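Local coordinates for methionine-binding lipoprotein MetQ (Bacillus subtilis subsp. subtilis, PDB 4GOT), which probably binds methionine and hands it to the membrane permease of the MetNPQ ABC importer, which is also involved in methionine sulfoxide transport, at residues A[164-169]-A[173-178]; A[90-95]-A[185-190]; A[8-13]-A[19-24]; A[55-60]-A[218-223]. All blocks are in the same frame, centred on the assembly; numbering follows the deposited sequence.

Contact 1 of 4, residues A[164-169]-A[173-178]. With MSE (selenomethionine), chain B.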
loop_
_atom_site.group_PDB
_atom_site.type_symbol
_atom_site.label_atom_id
_atom_site.label_comp_id
_atom_site.label_asym_id
_atom_site.label_seq_id
_atom_site.Cartn_x
_atom_site.Cartn_y
_atom_site.Cartn_z
ATOM N N ALA A 164 9.190 -6.374 7.966
ATOM C CA ALA A 164 8.948 -6.519 9.432
ATOM C C ALA A 164 10.001 -7.443 10.085
ATOM O O ALA A 164 10.462 -7.177 11.206
ATOM C CB ALA A 164 7.541 -7.035 9.728
ATOM N N LYS A 165 10.391 -8.532 9.388
ATOM C CA LYS A 165 11.484 -9.402 9.879
ATOM C C LYS A 165 12.879 -8.735 9.823
ATOM O O LYS A 165 13.648 -8.902 10.757
ATOM C CB LYS A 165 11.539 -10.773 9.176
ATOM C CG LYS A 165 10.252 -11.605 9.199
ATOM C CD LYS A 165 9.791 -11.974 10.605
ATOM C CE LYS A 165 8.570 -11.158 11.066
ATOM N NZ LYS A 165 8.129 -11.441 12.491
ATOM N N ALA A 166 13.202 -8.006 8.741
ATOM C CA ALA A 166 14.477 -7.308 8.626
ATOM C C ALA A 166 14.629 -6.315 9.775
ATOM O O ALA A 166 15.733 -6.131 10.325
ATOM C CB ALA A 166 14.612 -6.591 7.261
ATOM N N TYR A 167 13.508 -5.691 10.134
ATOM C CA TYR A 167 13.402 -4.771 11.290
ATOM C C TYR A 167 13.671 -5.488 12.609
ATOM O O TYR A 167 14.577 -5.102 13.348
ATOM C CB TYR A 167 12.030 -4.092 11.263
ATOM C CG TYR A 167 11.567 -3.488 12.574
ATOM C CD1 TYR A 167 12.121 -2.306 13.065
ATOM C CD2 TYR A 167 10.552 -4.084 13.291
ATOM C CE1 TYR A 167 11.676 -1.746 14.255
ATOM C CE2 TYR A 167 10.104 -3.542 14.480
ATOM C CZ TYR A 167 10.670 -2.380 14.954
ATOM O OH TYR A 167 10.197 -1.901 16.128
ATOM N N GLU A 168 12.938 -6.552 12.893
ATOM C CA GLU A 168 13.186 -7.339 14.112
ATOM C C GLU A 168 14.599 -7.919 14.212
ATOM O O GLU A 168 15.159 -7.967 15.279
ATOM C CB GLU A 168 12.186 -8.485 14.219
ATOM C CG GLU A 168 10.815 -8.032 14.679
ATOM C CD GLU A 168 9.710 -9.019 14.329
ATOM O OE1 GLU A 168 9.991 -10.223 14.090
ATOM O OE2 GLU A 168 8.549 -8.579 14.287
ATOM N N ASN A 169 15.161 -8.356 13.073
ATOM C CA ASN A 169 16.537 -8.926 12.968
ATOM C C ASN A 169 17.655 -7.890 12.996
ATOM O O ASN A 169 18.828 -8.242 12.977
ATOM C CB ASN A 169 16.668 -9.704 11.648
ATOM C CG ASN A 169 15.701 -10.885 11.559
ATOM O OD1 ASN A 169 15.254 -11.380 12.574
ATOM N ND2 ASN A 169 15.359 -11.313 10.332
ATOM N N ASP A 173 20.104 -0.387 9.456
ATOM C CA ASP A 173 19.930 0.699 10.424
ATOM C C ASP A 173 18.490 1.274 10.502
ATOM O O ASP A 173 18.060 1.774 11.556
ATOM C CB ASP A 173 20.980 1.800 10.138
ATOM C CG ASP A 173 22.409 1.296 10.358
ATOM O OD1 ASP A 173 22.651 0.730 11.449
ATOM O OD2 ASP A 173 23.268 1.434 9.455
ATOM N N ALA A 174 17.783 1.214 9.374
ATOM C CA ALA A 174 16.439 1.755 9.213
ATOM C C ALA A 174 15.762 0.929 8.116
ATOM O O ALA A 174 16.426 0.441 7.179
ATOM C CB ALA A 174 16.485 3.249 8.836
ATOM N N VAL A 175 14.458 0.730 8.268
ATOM C CA VAL A 175 13.697 -0.245 7.426
ATOM C C VAL A 175 12.324 0.303 7.043
ATOM O O VAL A 175 11.583 0.793 7.916
ATOM C CB VAL A 175 13.499 -1.613 8.156
ATOM C CG1 VAL A 175 12.750 -2.573 7.231
ATOM C CG2 VAL A 175 14.833 -2.199 8.618
ATOM N N PHE A 176 12.005 0.275 5.733
ATOM C CA PHE A 176 10.661 0.654 5.233
ATOM C C PHE A 176 9.678 -0.494 5.409
ATOM O O PHE A 176 9.999 -1.630 5.048
ATOM C CB PHE A 176 10.682 1.072 3.757
ATOM C CG PHE A 176 11.310 2.432 3.521
ATOM C CD1 PHE A 176 12.680 2.544 3.319
ATOM C CD2 PHE A 176 10.544 3.579 3.481
ATOM C CE1 PHE A 176 13.288 3.794 3.111
ATOM C CE2 PHE A 176 11.139 4.831 3.262
ATOM C CZ PHE A 176 12.509 4.939 3.072
ATOM N N ILE A 177 8.507 -0.204 5.985
ATOM C CA ILE A 177 7.425 -1.222 6.119
ATOM C C ILE A 177 6.083 -0.543 5.708
ATOM O O ILE A 177 5.697 0.529 6.245
ATOM C CB ILE A 177 7.293 -1.834 7.552
ATOM C CG1 ILE A 177 8.669 -2.139 8.190
ATOM C CG2 ILE A 177 6.446 -3.104 7.502
ATOM C CD1 ILE A 177 8.623 -2.613 9.641
ATOM N N ASN A 178 5.385 -1.164 4.760
ATOM C CA ASN A 178 4.058 -0.715 4.324
ATOM C C ASN A 178 3.108 -0.915 5.504
ATOM O O ASN A 178 3.201 -1.943 6.171
ATOM C CB ASN A 178 3.546 -1.575 3.157
ATOM C CG ASN A 178 4.358 -1.408 1.870
ATOM O OD1 ASN A 178 4.097 -0.504 1.076
ATOM N ND2 ASN A 178 5.339 -2.260 1.671
HETATM N N MSE B 300 -1.204 -1.166 1.197
HETATM C CA MSE B 300 0.135 -0.795 0.651
HETATM C C MSE B 300 0.490 0.712 0.884
HETATM O O MSE B 300 -0.338 1.523 0.567
HETATM O OXT MSE B 300 1.576 1.164 1.327
HETATM C CB MSE B 300 0.139 -1.071 -0.861
HETATM C CG MSE B 300 1.479 -1.039 -1.525
HETATM SE SE MSE B 300 1.368 -1.191 -3.496
HETATM C CE MSE B 300 0.995 -3.252 -3.599
#
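The phenol ring of Tyr167 meets the CD1 methyl of Ile177 at an oblique angle, while the carbonyl oxygen of Ala164, one helical turn back, lies in plane at the ring's edge, with Ala164 O 3.7 Å from Tyr167 CD2. The ring itself leads away from strand 174-177: although the CB of Tyr167 points at the strand, chi1 of 161° sets CG trans to the backbone nitrogen and sends the aromatic group off along the side of the helix, where Leu187 and Lys94 touch it. What faces the strand is thus the base of the side chain. Tyr167 CB stands 4.1 Å from Ile177 CD1, and Val175 CG2 presses on the helix backbone, 4.0 Å from Tyr167 CA. The extended Ile177 side chain carries the same CD1 to within 3.9 Å of Ala164 CA. Ala166 suits its place because its single methyl, facing Val175 CG1, lets the helix come close, whereas Ala164 meets the strand with its CA and turns its methyl towards Asn185; the two axes approach to 8.1 Å and run nearly antiparallel, at 157°. Helix 163-168 is the connection of a beta-alpha-beta crossover from strand 154-158 to strand 174-177, which lie parallel in one sheet with 107-111 between them. On the other face of that sheet Phe176 packs against helix 117-126, and just past the strand Asn178 belongs to the selenomethionine pocket. Lys165 and Glu168 form their salt bridge (NZ to OE1 2.7 Å) on the helix, clear of the strand. With no hydrogen bond across it, the buried interface depends on shape and the exclusion of water.

Contact 2 of 4, residues A[90-95]-A[185-190]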
loop_
_atom_site.group_PDB
_atom_site.type_symbol
_atom_site.label_atom_id
_atom_site.label_comp_id
_atom_site.label_asym_id
_atom_site.label_seq_id
_atom_site.Cartn_x
_atom_site.Cartn_y
_atom_site.Cartn_z
ATOM N N GLY A 90 5.813 4.100 6.551
ATOM C CA GLY A 90 6.659 4.199 7.736
ATOM C C GLY A 90 8.090 3.677 7.556
ATOM O O GLY A 90 8.357 2.696 6.779
ATOM N N ILE A 91 8.995 4.345 8.285
ATOM C CA ILE A 91 10.351 3.883 8.531
ATOM C C ILE A 91 10.521 3.523 10.007
ATOM O O ILE A 91 10.051 4.253 10.898
ATOM C CB ILE A 91 11.419 4.933 8.186
ATOM C CG1 ILE A 91 11.219 5.433 6.735
ATOM C CG2 ILE A 91 12.803 4.308 8.430
ATOM C CD1 ILE A 91 11.928 6.738 6.406
ATOM N N TYR A 92 11.183 2.382 10.235
ATOM C CA TYR A 92 11.280 1.737 11.535
ATOM C C TYR A 92 12.765 1.436 11.825
ATOM O O TYR A 92 13.549 1.173 10.901
ATOM C CB TYR A 92 10.506 0.420 11.497
ATOM C CG TYR A 92 9.004 0.590 11.369
ATOM C CD1 TYR A 92 8.413 0.851 10.124
ATOM C CD2 TYR A 92 8.175 0.478 12.485
ATOM C CE1 TYR A 92 7.050 1.010 9.996
ATOM C CE2 TYR A 92 6.806 0.631 12.362
ATOM C CZ TYR A 92 6.245 0.897 11.112
ATOM O OH TYR A 92 4.879 1.056 10.963
ATOM N N SER A 93 13.150 1.502 13.096
ATOM C CA SER A 93 14.485 1.088 13.540
ATOM C C SER A 93 14.417 0.612 14.978
ATOM O O SER A 93 13.796 1.290 15.777
ATOM C CB SER A 93 15.464 2.266 13.477
ATOM O OG SER A 93 16.776 1.825 13.772
ATOM N N LYS A 94 15.082 -0.508 15.325
ATOM C CA LYS A 94 15.237 -0.882 16.750
ATOM C C LYS A 94 16.401 -0.155 17.407
ATOM O O LYS A 94 16.536 -0.175 18.615
ATOM C CB LYS A 94 15.488 -2.393 16.903
ATOM C CG LYS A 94 14.418 -3.281 16.312
ATOM C CD LYS A 94 13.292 -3.557 17.283
ATOM C CE LYS A 94 12.758 -4.971 17.095
ATOM N NZ LYS A 94 13.744 -6.040 17.481
ATOM N N THR A 95 17.249 0.478 16.593
ATOM C CA THR A 95 18.595 0.900 17.006
ATOM C C THR A 95 18.759 2.437 16.985
ATOM O O THR A 95 19.483 2.960 17.792
ATOM C CB THR A 95 19.689 0.182 16.146
ATOM O OG1 THR A 95 19.409 0.337 14.758
ATOM C CG2 THR A 95 19.719 -1.340 16.423
ATOM N N ASN A 185 2.105 -7.776 11.173
ATOM C CA ASN A 185 3.110 -8.072 12.203
ATOM C C ASN A 185 2.818 -7.488 13.615
ATOM O O ASN A 185 3.678 -7.507 14.453
ATOM C CB ASN A 185 4.460 -7.480 11.734
ATOM C CG ASN A 185 5.670 -8.085 12.441
ATOM O OD1 ASN A 185 5.875 -9.306 12.438
ATOM N ND2 ASN A 185 6.503 -7.226 13.023
ATOM N N LYS A 186 1.641 -6.929 13.852
ATOM C CA LYS A 186 1.268 -6.406 15.177
ATOM C C LYS A 186 2.049 -5.149 15.609
ATOM O O LYS A 186 2.161 -4.857 16.808
ATOM C CB LYS A 186 1.400 -7.492 16.254
ATOM C CG LYS A 186 0.745 -8.822 15.900
ATOM C CD LYS A 186 -0.728 -8.672 15.555
ATOM C CE LYS A 186 -1.518 -9.976 15.772
ATOM N NZ LYS A 186 -1.118 -11.107 14.879
ATOM N N LEU A 187 2.590 -4.427 14.641
ATOM C CA LEU A 187 3.162 -3.113 14.916
ATOM C C LEU A 187 2.055 -2.051 14.862
ATOM O O LEU A 187 1.081 -2.181 14.163
ATOM C CB LEU A 187 4.279 -2.780 13.908
ATOM C CG LEU A 187 5.549 -3.643 13.979
ATOM C CD1 LEU A 187 6.455 -3.376 12.763
ATOM C CD2 LEU A 187 6.260 -3.396 15.314
ATOM N N ASN A 188 2.236 -0.982 15.597
ATOM C CA ASN A 188 1.320 0.136 15.537
ATOM C C ASN A 188 2.078 1.303 14.869
ATOM O O ASN A 188 2.926 1.932 15.497
ATOM C CB ASN A 188 0.872 0.456 16.974
ATOM C CG ASN A 188 -0.101 1.619 17.053
ATOM O OD1 ASN A 188 -0.508 2.011 18.149
ATOM N ND2 ASN A 188 -0.481 2.173 15.910
ATOM N N PRO A 189 1.813 1.572 13.587
ATOM C CA PRO A 189 2.667 2.521 12.878
ATOM C C PRO A 189 2.820 3.927 13.537
ATOM O O PRO A 189 3.933 4.444 13.622
ATOM C CB PRO A 189 2.012 2.609 11.505
ATOM C CG PRO A 189 1.382 1.265 11.321
ATOM C CD PRO A 189 0.889 0.887 12.674
ATOM N N LYS A 190 1.756 4.504 14.067
ATOM C CA LYS A 190 1.862 5.845 14.657
ATOM C C LYS A 190 2.638 5.917 15.992
ATOM O O LYS A 190 3.090 6.995 16.382
ATOM C CB LYS A 190 0.462 6.465 14.847
ATOM C CG LYS A 190 -0.322 6.696 13.564
ATOM C CD LYS A 190 0.352 7.689 12.613
ATOM C CE LYS A 190 0.165 9.141 13.048
ATOM N NZ LYS A 190 1.158 10.031 12.377
#
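Tyr92 extends from strand 90-92 to touch Leu187, in the turn after helix 179-184, and Pro189, the first residue of helix 189-192. The turn starts at Asn185, the first residue to leave the helix, whose amide ties it to helix 163-168: ND2 bonds to Glu168 OE2, and OD1 accepts from Lys165 NZ. Lys186 follows with positive phi (69°) as the C-prime residue of a Schellman motif, in which Leu187 N reaches back to Ala182 O and Lys186 N to Ile183 O. This reversal aims Leu187 at the sheet. Its CD1 methyl comes to 4.0 Å from Tyr92 CE2, the two side chains lying side by side but running contrary ways, and Leu187 also packs on Ile177. The strand it covers belongs to the five-stranded mixed sheet of one lobe of this periplasmic-binding-protein fold, lying between 174-177 and 195-196. Asn188 then takes the N-cap position of the short helix, and its backbone N is bonded to Asp192 OD2. Pro189 comes next; proline fits a first helical turn, where no backbone N-H is needed for the helix. The phenol oxygen of Tyr92 lies against its aliphatic surface, with OH 3.3 Å from Pro189 CA and equally near CB, while Val179, Ala182 and Ile183 touch Pro189 from helix 179-184. Tyr92 gains this reach because chi1 of -68° places CG opposite its own carbonyl carbon and swings the ring over Gly90, where any beta carbon would run into CE1 of the tyrosine.

Contact 3 of 4, residues A[8-13]-A[19-24]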
loop_
_atom_site.group_PDB
_atom_site.type_symbol
_atom_site.label_atom_id
_atom_site.label_comp_id
_atom_site.label_asym_id
_atom_site.label_seq_id
_atom_site.Cartn_x
_atom_site.Cartn_y
_atom_site.Cartn_z
ATOM N N ILE A 8 -19.832 -10.935 -4.893
ATOM C CA ILE A 8 -18.648 -10.208 -5.233
ATOM C C ILE A 8 -17.512 -10.960 -4.563
ATOM O O ILE A 8 -17.479 -11.059 -3.319
ATOM C CB ILE A 8 -18.679 -8.763 -4.670
ATOM C CG1 ILE A 8 -20.025 -8.064 -4.924
ATOM C CG2 ILE A 8 -17.533 -7.959 -5.273
ATOM C CD1 ILE A 8 -20.145 -6.697 -4.228
ATOM N N VAL A 9 -16.601 -11.498 -5.375
ATOM C CA VAL A 9 -15.371 -12.186 -4.895
ATOM C C VAL A 9 -14.206 -11.193 -4.996
ATOM O O VAL A 9 -13.920 -10.650 -6.071
ATOM C CB VAL A 9 -15.094 -13.523 -5.667
ATOM C CG1 VAL A 9 -13.907 -14.293 -5.092
ATOM C CG2 VAL A 9 -16.346 -14.386 -5.684
ATOM N N VAL A 10 -13.556 -10.925 -3.861
ATOM C CA VAL A 10 -12.480 -9.941 -3.811
ATOM C C VAL A 10 -11.195 -10.533 -3.185
ATOM O O VAL A 10 -11.253 -11.100 -2.079
ATOM C CB VAL A 10 -12.903 -8.704 -2.974
ATOM C CG1 VAL A 10 -11.879 -7.587 -3.124
ATOM C CG2 VAL A 10 -14.292 -8.246 -3.385
ATOM N N ALA A 11 -10.053 -10.363 -3.858
ATOM C CA ALA A 11 -8.728 -10.710 -3.263
ATOM C C ALA A 11 -8.209 -9.452 -2.576
ATOM O O ALA A 11 -8.224 -8.374 -3.205
ATOM C CB ALA A 11 -7.733 -11.243 -4.294
ATOM N N ALA A 12 -7.870 -9.588 -1.282
ATOM C CA ALA A 12 -7.430 -8.472 -0.413
ATOM C C ALA A 12 -6.317 -8.922 0.542
ATOM O O ALA A 12 -6.294 -10.076 1.031
ATOM C CB ALA A 12 -8.593 -7.900 0.390
ATOM N N THR A 13 -5.398 -7.997 0.836
ATOM C CA THR A 13 -4.378 -8.255 1.838
ATOM C C THR A 13 -5.107 -8.331 3.206
ATOM O O THR A 13 -6.209 -7.748 3.377
ATOM C CB THR A 13 -3.243 -7.170 1.780
ATOM O OG1 THR A 13 -3.800 -5.859 1.586
ATOM C CG2 THR A 13 -2.218 -7.453 0.615
ATOM N N GLU A 19 -10.217 -6.937 6.593
ATOM C CA GLU A 19 -11.042 -6.483 7.735
ATOM C C GLU A 19 -12.100 -5.396 7.352
ATOM O O GLU A 19 -13.247 -5.407 7.852
ATOM C CB GLU A 19 -10.152 -5.926 8.844
ATOM C CG GLU A 19 -9.100 -6.895 9.352
ATOM C CD GLU A 19 -8.394 -6.410 10.627
ATOM O OE1 GLU A 19 -8.398 -5.178 10.913
ATOM O OE2 GLU A 19 -7.812 -7.265 11.336
ATOM N N ILE A 20 -11.715 -4.463 6.489
ATOM C CA ILE A 20 -12.647 -3.439 5.998
ATOM C C ILE A 20 -13.774 -4.091 5.202
ATOM O O ILE A 20 -14.961 -3.786 5.426
ATOM C CB ILE A 20 -11.945 -2.382 5.151
ATOM C CG1 ILE A 20 -11.073 -1.493 6.054
ATOM C CG2 ILE A 20 -12.955 -1.491 4.424
ATOM C CD1 ILE A 20 -10.105 -0.669 5.258
ATOM N N LEU A 21 -13.401 -5.042 4.335
ATOM C CA LEU A 21 -14.399 -5.831 3.584
ATOM C C LEU A 21 -15.339 -6.620 4.505
ATOM O O LEU A 21 -16.539 -6.674 4.256
ATOM C CB LEU A 21 -13.732 -6.768 2.537
ATOM C CG LEU A 21 -13.010 -6.088 1.365
ATOM C CD1 LEU A 21 -12.320 -7.109 0.433
ATOM C CD2 LEU A 21 -13.911 -5.123 0.583
ATOM N N LYS A 22 -14.810 -7.224 5.560
ATOM C CA LYS A 22 -15.647 -7.961 6.487
ATOM C C LYS A 22 -16.599 -6.989 7.182
ATOM O O LYS A 22 -17.751 -7.332 7.432
ATOM C CB LYS A 22 -14.803 -8.739 7.482
ATOM C CG LYS A 22 -15.559 -9.593 8.485
ATOM C CD LYS A 22 -14.568 -10.148 9.523
ATOM C CE LYS A 22 -15.123 -11.314 10.344
ATOM N NZ LYS A 22 -15.592 -10.885 11.683
ATOM N N GLU A 23 -16.147 -5.777 7.486
ATOM C CA GLU A 23 -17.082 -4.789 8.051
ATOM C C GLU A 23 -18.185 -4.389 7.015
ATOM O O GLU A 23 -19.339 -4.231 7.392
ATOM C CB GLU A 23 -16.328 -3.569 8.601
ATOM C CG GLU A 23 -17.155 -2.661 9.494
ATOM C CD GLU A 23 -17.372 -3.213 10.910
ATOM O OE1 GLU A 23 -16.943 -4.349 11.231
ATOM O OE2 GLU A 23 -17.973 -2.469 11.710
ATOM N N ALA A 24 -17.814 -4.267 5.732
ATOM C CA ALA A 24 -18.721 -3.924 4.617
ATOM C C ALA A 24 -19.726 -5.042 4.288
ATOM O O ALA A 24 -20.765 -4.770 3.671
ATOM C CB ALA A 24 -17.938 -3.563 3.341
#
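Leu21 reaches the sheet through two staggered torsions: chi1 of -66° sets CG trans to the carbonyl carbon, and chi2 of 177° stretches CD1 straight out from CA. That one methyl makes the whole contact with strand 7-12. Val10 offers its CG1, which lies opposite the backbone nitrogen, and the two side chains cross at a slant, with Val10 CG1 3.6 Å from Leu21 CD1. Two residues on, and on the same side of the strand, Ala12 CB touches the same leucine methyl at 3.8 Å, so CD1 settles between the two. Val10 and Ala12 give the helix a low surface, and the long leucine spans the distance to it: at the nearest point, Ala12 CA and Leu21 CA are still 8.5 Å apart. Leucine is also well placed for its other neighbours, Leu35 and Val37 of the parallel strand 34-38 and Leu223 of helix 218-227, while Ile20, beside it on the helix, turns to helix 230-239. Strand 7-12, helix 14-29 and strand 34-38 together make a beta-alpha-beta crossover unit, a building block of the lobes of periplasmic binding proteins.

Contact 4 of 4, residues A[55-60]-A[218-223]. With MSE (selenomethionine), chain B.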
loop_
_atom_site.group_PDB
_atom_site.type_symbol
_atom_site.label_atom_id
_atom_site.label_comp_id
_atom_site.label_asym_id
_atom_site.label_seq_id
_atom_site.Cartn_x
_atom_site.Cartn_y
_atom_site.Cartn_z
ATOM N N VAL A 55 -11.185 -13.842 -9.265
ATOM C CA VAL A 55 -11.910 -12.894 -8.416
ATOM C C VAL A 55 -12.520 -11.810 -9.310
ATOM O O VAL A 55 -12.169 -11.692 -10.486
ATOM C CB VAL A 55 -11.002 -12.329 -7.287
ATOM C CG1 VAL A 55 -10.402 -13.492 -6.476
ATOM C CG2 VAL A 55 -9.898 -11.451 -7.857
ATOM N N ASP A 56 -13.446 -11.049 -8.749
ATOM C CA ASP A 56 -14.102 -9.928 -9.454
ATOM C C ASP A 56 -13.325 -8.605 -9.272
ATOM O O ASP A 56 -13.407 -7.685 -10.093
ATOM C CB ASP A 56 -15.526 -9.694 -8.886
ATOM C CG ASP A 56 -16.498 -10.850 -9.154
ATOM O OD1 ASP A 56 -16.951 -10.958 -10.311
ATOM O OD2 ASP A 56 -16.879 -11.598 -8.204
ATOM N N ALA A 57 -12.584 -8.519 -8.183
ATOM C CA ALA A 57 -11.924 -7.289 -7.772
ATOM C C ALA A 57 -10.797 -7.666 -6.829
ATOM O O ALA A 57 -10.758 -8.794 -6.268
ATOM C CB ALA A 57 -12.926 -6.346 -7.099
ATOM N N ASN A 58 -9.807 -6.785 -6.736
ATOM C CA ASN A 58 -8.808 -6.871 -5.682
ATOM C C ASN A 58 -8.752 -5.513 -4.947
ATOM O O ASN A 58 -9.174 -4.507 -5.485
ATOM C CB ASN A 58 -7.425 -7.387 -6.201
ATOM C CG ASN A 58 -6.763 -6.469 -7.199
ATOM O OD1 ASN A 58 -6.733 -5.245 -7.025
ATOM N ND2 ASN A 58 -6.109 -7.068 -8.196
ATOM N N TYR A 59 -8.262 -5.541 -3.710
ATOM C CA TYR A 59 -8.202 -4.378 -2.818
ATOM C C TYR A 59 -6.898 -4.557 -2.032
ATOM O O TYR A 59 -6.848 -5.293 -1.013
ATOM C CB TYR A 59 -9.415 -4.431 -1.888
ATOM C CG TYR A 59 -9.554 -3.340 -0.877
ATOM C CD1 TYR A 59 -9.043 -2.079 -1.099
ATOM C CD2 TYR A 59 -10.291 -3.559 0.293
ATOM C CE1 TYR A 59 -9.215 -1.092 -0.163
ATOM C CE2 TYR A 59 -10.477 -2.564 1.228
ATOM C CZ TYR A 59 -9.920 -1.347 1.017
ATOM O OH TYR A 59 -10.114 -0.340 1.909
ATOM N N PHE A 60 -5.834 -3.971 -2.574
ATOM C CA PHE A 60 -4.477 -4.128 -2.014
ATOM C C PHE A 60 -3.440 -3.094 -2.458
ATOM O O PHE A 60 -2.430 -2.982 -1.777
ATOM C CB PHE A 60 -3.911 -5.557 -2.285
ATOM C CG PHE A 60 -3.269 -5.690 -3.635
ATOM C CD1 PHE A 60 -4.040 -5.663 -4.789
ATOM C CD2 PHE A 60 -1.873 -5.698 -3.767
ATOM C CE1 PHE A 60 -3.437 -5.710 -6.039
ATOM C CE2 PHE A 60 -1.268 -5.766 -5.015
ATOM C CZ PHE A 60 -2.061 -5.783 -6.150
ATOM N N ALA A 218 -23.133 -3.141 -11.737
ATOM C CA ALA A 218 -23.996 -3.035 -10.527
ATOM C C ALA A 218 -23.267 -3.465 -9.244
ATOM O O ALA A 218 -23.321 -2.774 -8.244
ATOM C CB ALA A 218 -25.264 -3.879 -10.702
ATOM N N LYS A 219 -22.584 -4.612 -9.292
ATOM C CA LYS A 219 -21.841 -5.167 -8.128
ATOM C C LYS A 219 -20.780 -4.240 -7.618
ATOM O O LYS A 219 -20.626 -4.042 -6.394
ATOM C CB LYS A 219 -21.105 -6.479 -8.509
ATOM C CG LYS A 219 -21.998 -7.667 -8.707
ATOM C CD LYS A 219 -21.215 -8.981 -8.823
ATOM C CE LYS A 219 -19.878 -8.837 -9.543
ATOM N NZ LYS A 219 -19.382 -10.198 -9.887
ATOM N N ILE A 220 -19.998 -3.714 -8.563
ATOM C CA ILE A 220 -18.831 -2.897 -8.230
ATOM C C ILE A 220 -19.262 -1.513 -7.701
ATOM O O ILE A 220 -18.665 -1.029 -6.747
ATOM C CB ILE A 220 -17.867 -2.751 -9.436
ATOM C CG1 ILE A 220 -17.317 -4.143 -9.832
ATOM C CG2 ILE A 220 -16.724 -1.785 -9.137
ATOM C CD1 ILE A 220 -16.723 -4.981 -8.713
ATOM N N LYS A 221 -20.305 -0.939 -8.289
ATOM C CA LYS A 221 -20.922 0.288 -7.791
ATOM C C LYS A 221 -21.472 0.121 -6.377
ATOM O O LYS A 221 -21.307 0.997 -5.559
ATOM C CB LYS A 221 -21.991 0.760 -8.774
ATOM C CG LYS A 221 -21.365 1.343 -10.045
ATOM C CD LYS A 221 -20.202 2.292 -9.697
ATOM C CE LYS A 221 -19.668 3.145 -10.852
ATOM N NZ LYS A 221 -20.681 3.986 -11.548
ATOM N N ALA A 222 -22.079 -1.038 -6.099
ATOM C CA ALA A 222 -22.570 -1.379 -4.768
ATOM C C ALA A 222 -21.426 -1.475 -3.746
ATOM O O ALA A 222 -21.559 -0.988 -2.619
ATOM C CB ALA A 222 -23.362 -2.700 -4.813
ATOM N N LEU A 223 -20.319 -2.110 -4.136
ATOM C CA LEU A 223 -19.110 -2.212 -3.301
ATOM C C LEU A 223 -18.512 -0.807 -3.020
ATOM O O LEU A 223 -18.284 -0.474 -1.857
ATOM C CB LEU A 223 -18.094 -3.164 -3.948
ATOM C CG LEU A 223 -16.758 -3.349 -3.205
ATOM C CD1 LEU A 223 -16.921 -4.082 -1.876
ATOM C CD2 LEU A 223 -15.741 -4.005 -4.127
HETATM N N MSE B 300 -1.204 -1.166 1.197
HETATM C CA MSE B 300 0.135 -0.795 0.651
HETATM C C MSE B 300 0.490 0.712 0.884
HETATM O O MSE B 300 -0.338 1.523 0.567
HETATM O OXT MSE B 300 1.576 1.164 1.327
HETATM C CB MSE B 300 0.139 -1.071 -0.861
HETATM C CG MSE B 300 1.479 -1.039 -1.525
HETATM SE SE MSE B 300 1.368 -1.191 -3.496
HETATM C CE MSE B 300 0.995 -3.252 -3.599
#
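Lys219 NZ donates to Asp56 OD1 at 2.6 Å in a salt bridge joining helix 218-227 to the residue just before strand 57-62. The ammonium does not lie in the carboxylate plane but comes from above it, 66° out, and the two side chains cross at about a right angle; a bend at chi3 (-35°) turns the end of the lysine onto the acid. The other oxygen, Asp56 OD2, accepts from the backbone N of Val9, so the carboxylate grips both helix and neighbouring strand. With Asp56 replaced by an alanine, the Lys219 ammonium would probably lose its counter-charge and Val9 N this side-chain acceptor. Beside the bridge the contact turns apolar: Ile220 CD1 meets Ala57 CB at 4.3 Å, a small methyl fitting under a long side chain. At the far end of the segment Phe60 belongs to the ligand pocket; its CE2 is 3.7 Å from the CE methyl of selenomethionine, which approaches obliquely, and Tyr46 stacks on the ring. Strand 57-62 runs between 7-12 and 206-211 in the six-stranded sheet, and helix 218-227 lies over all three, with Ile220 on Val210, Lys219 on Ile8, and Leu223 on Leu28 of helix 14-29.

The four contacts fall into two pairs, one in each lobe of the binding protein. Contacts 3 and 4, with centres 9 Å apart, share the six-stranded sheet through neighbouring strands 7-12 and 57-62; contacts 1 and 2, 8 Å apart, share the five-stranded sheet through strands 174-177 and 90-92. Between the pairs the centres are 25 to 32 Å apart. Along the chain contact 3 closes first, and contact 1 is nested inside contact 2, which lies inside contact 4, so the chain leaves the first lobe and returns to it. Contacts 1 and 4, on opposite sides of the chain's centre, both reach the selenomethionine, consistent with a ligand held between two lobes.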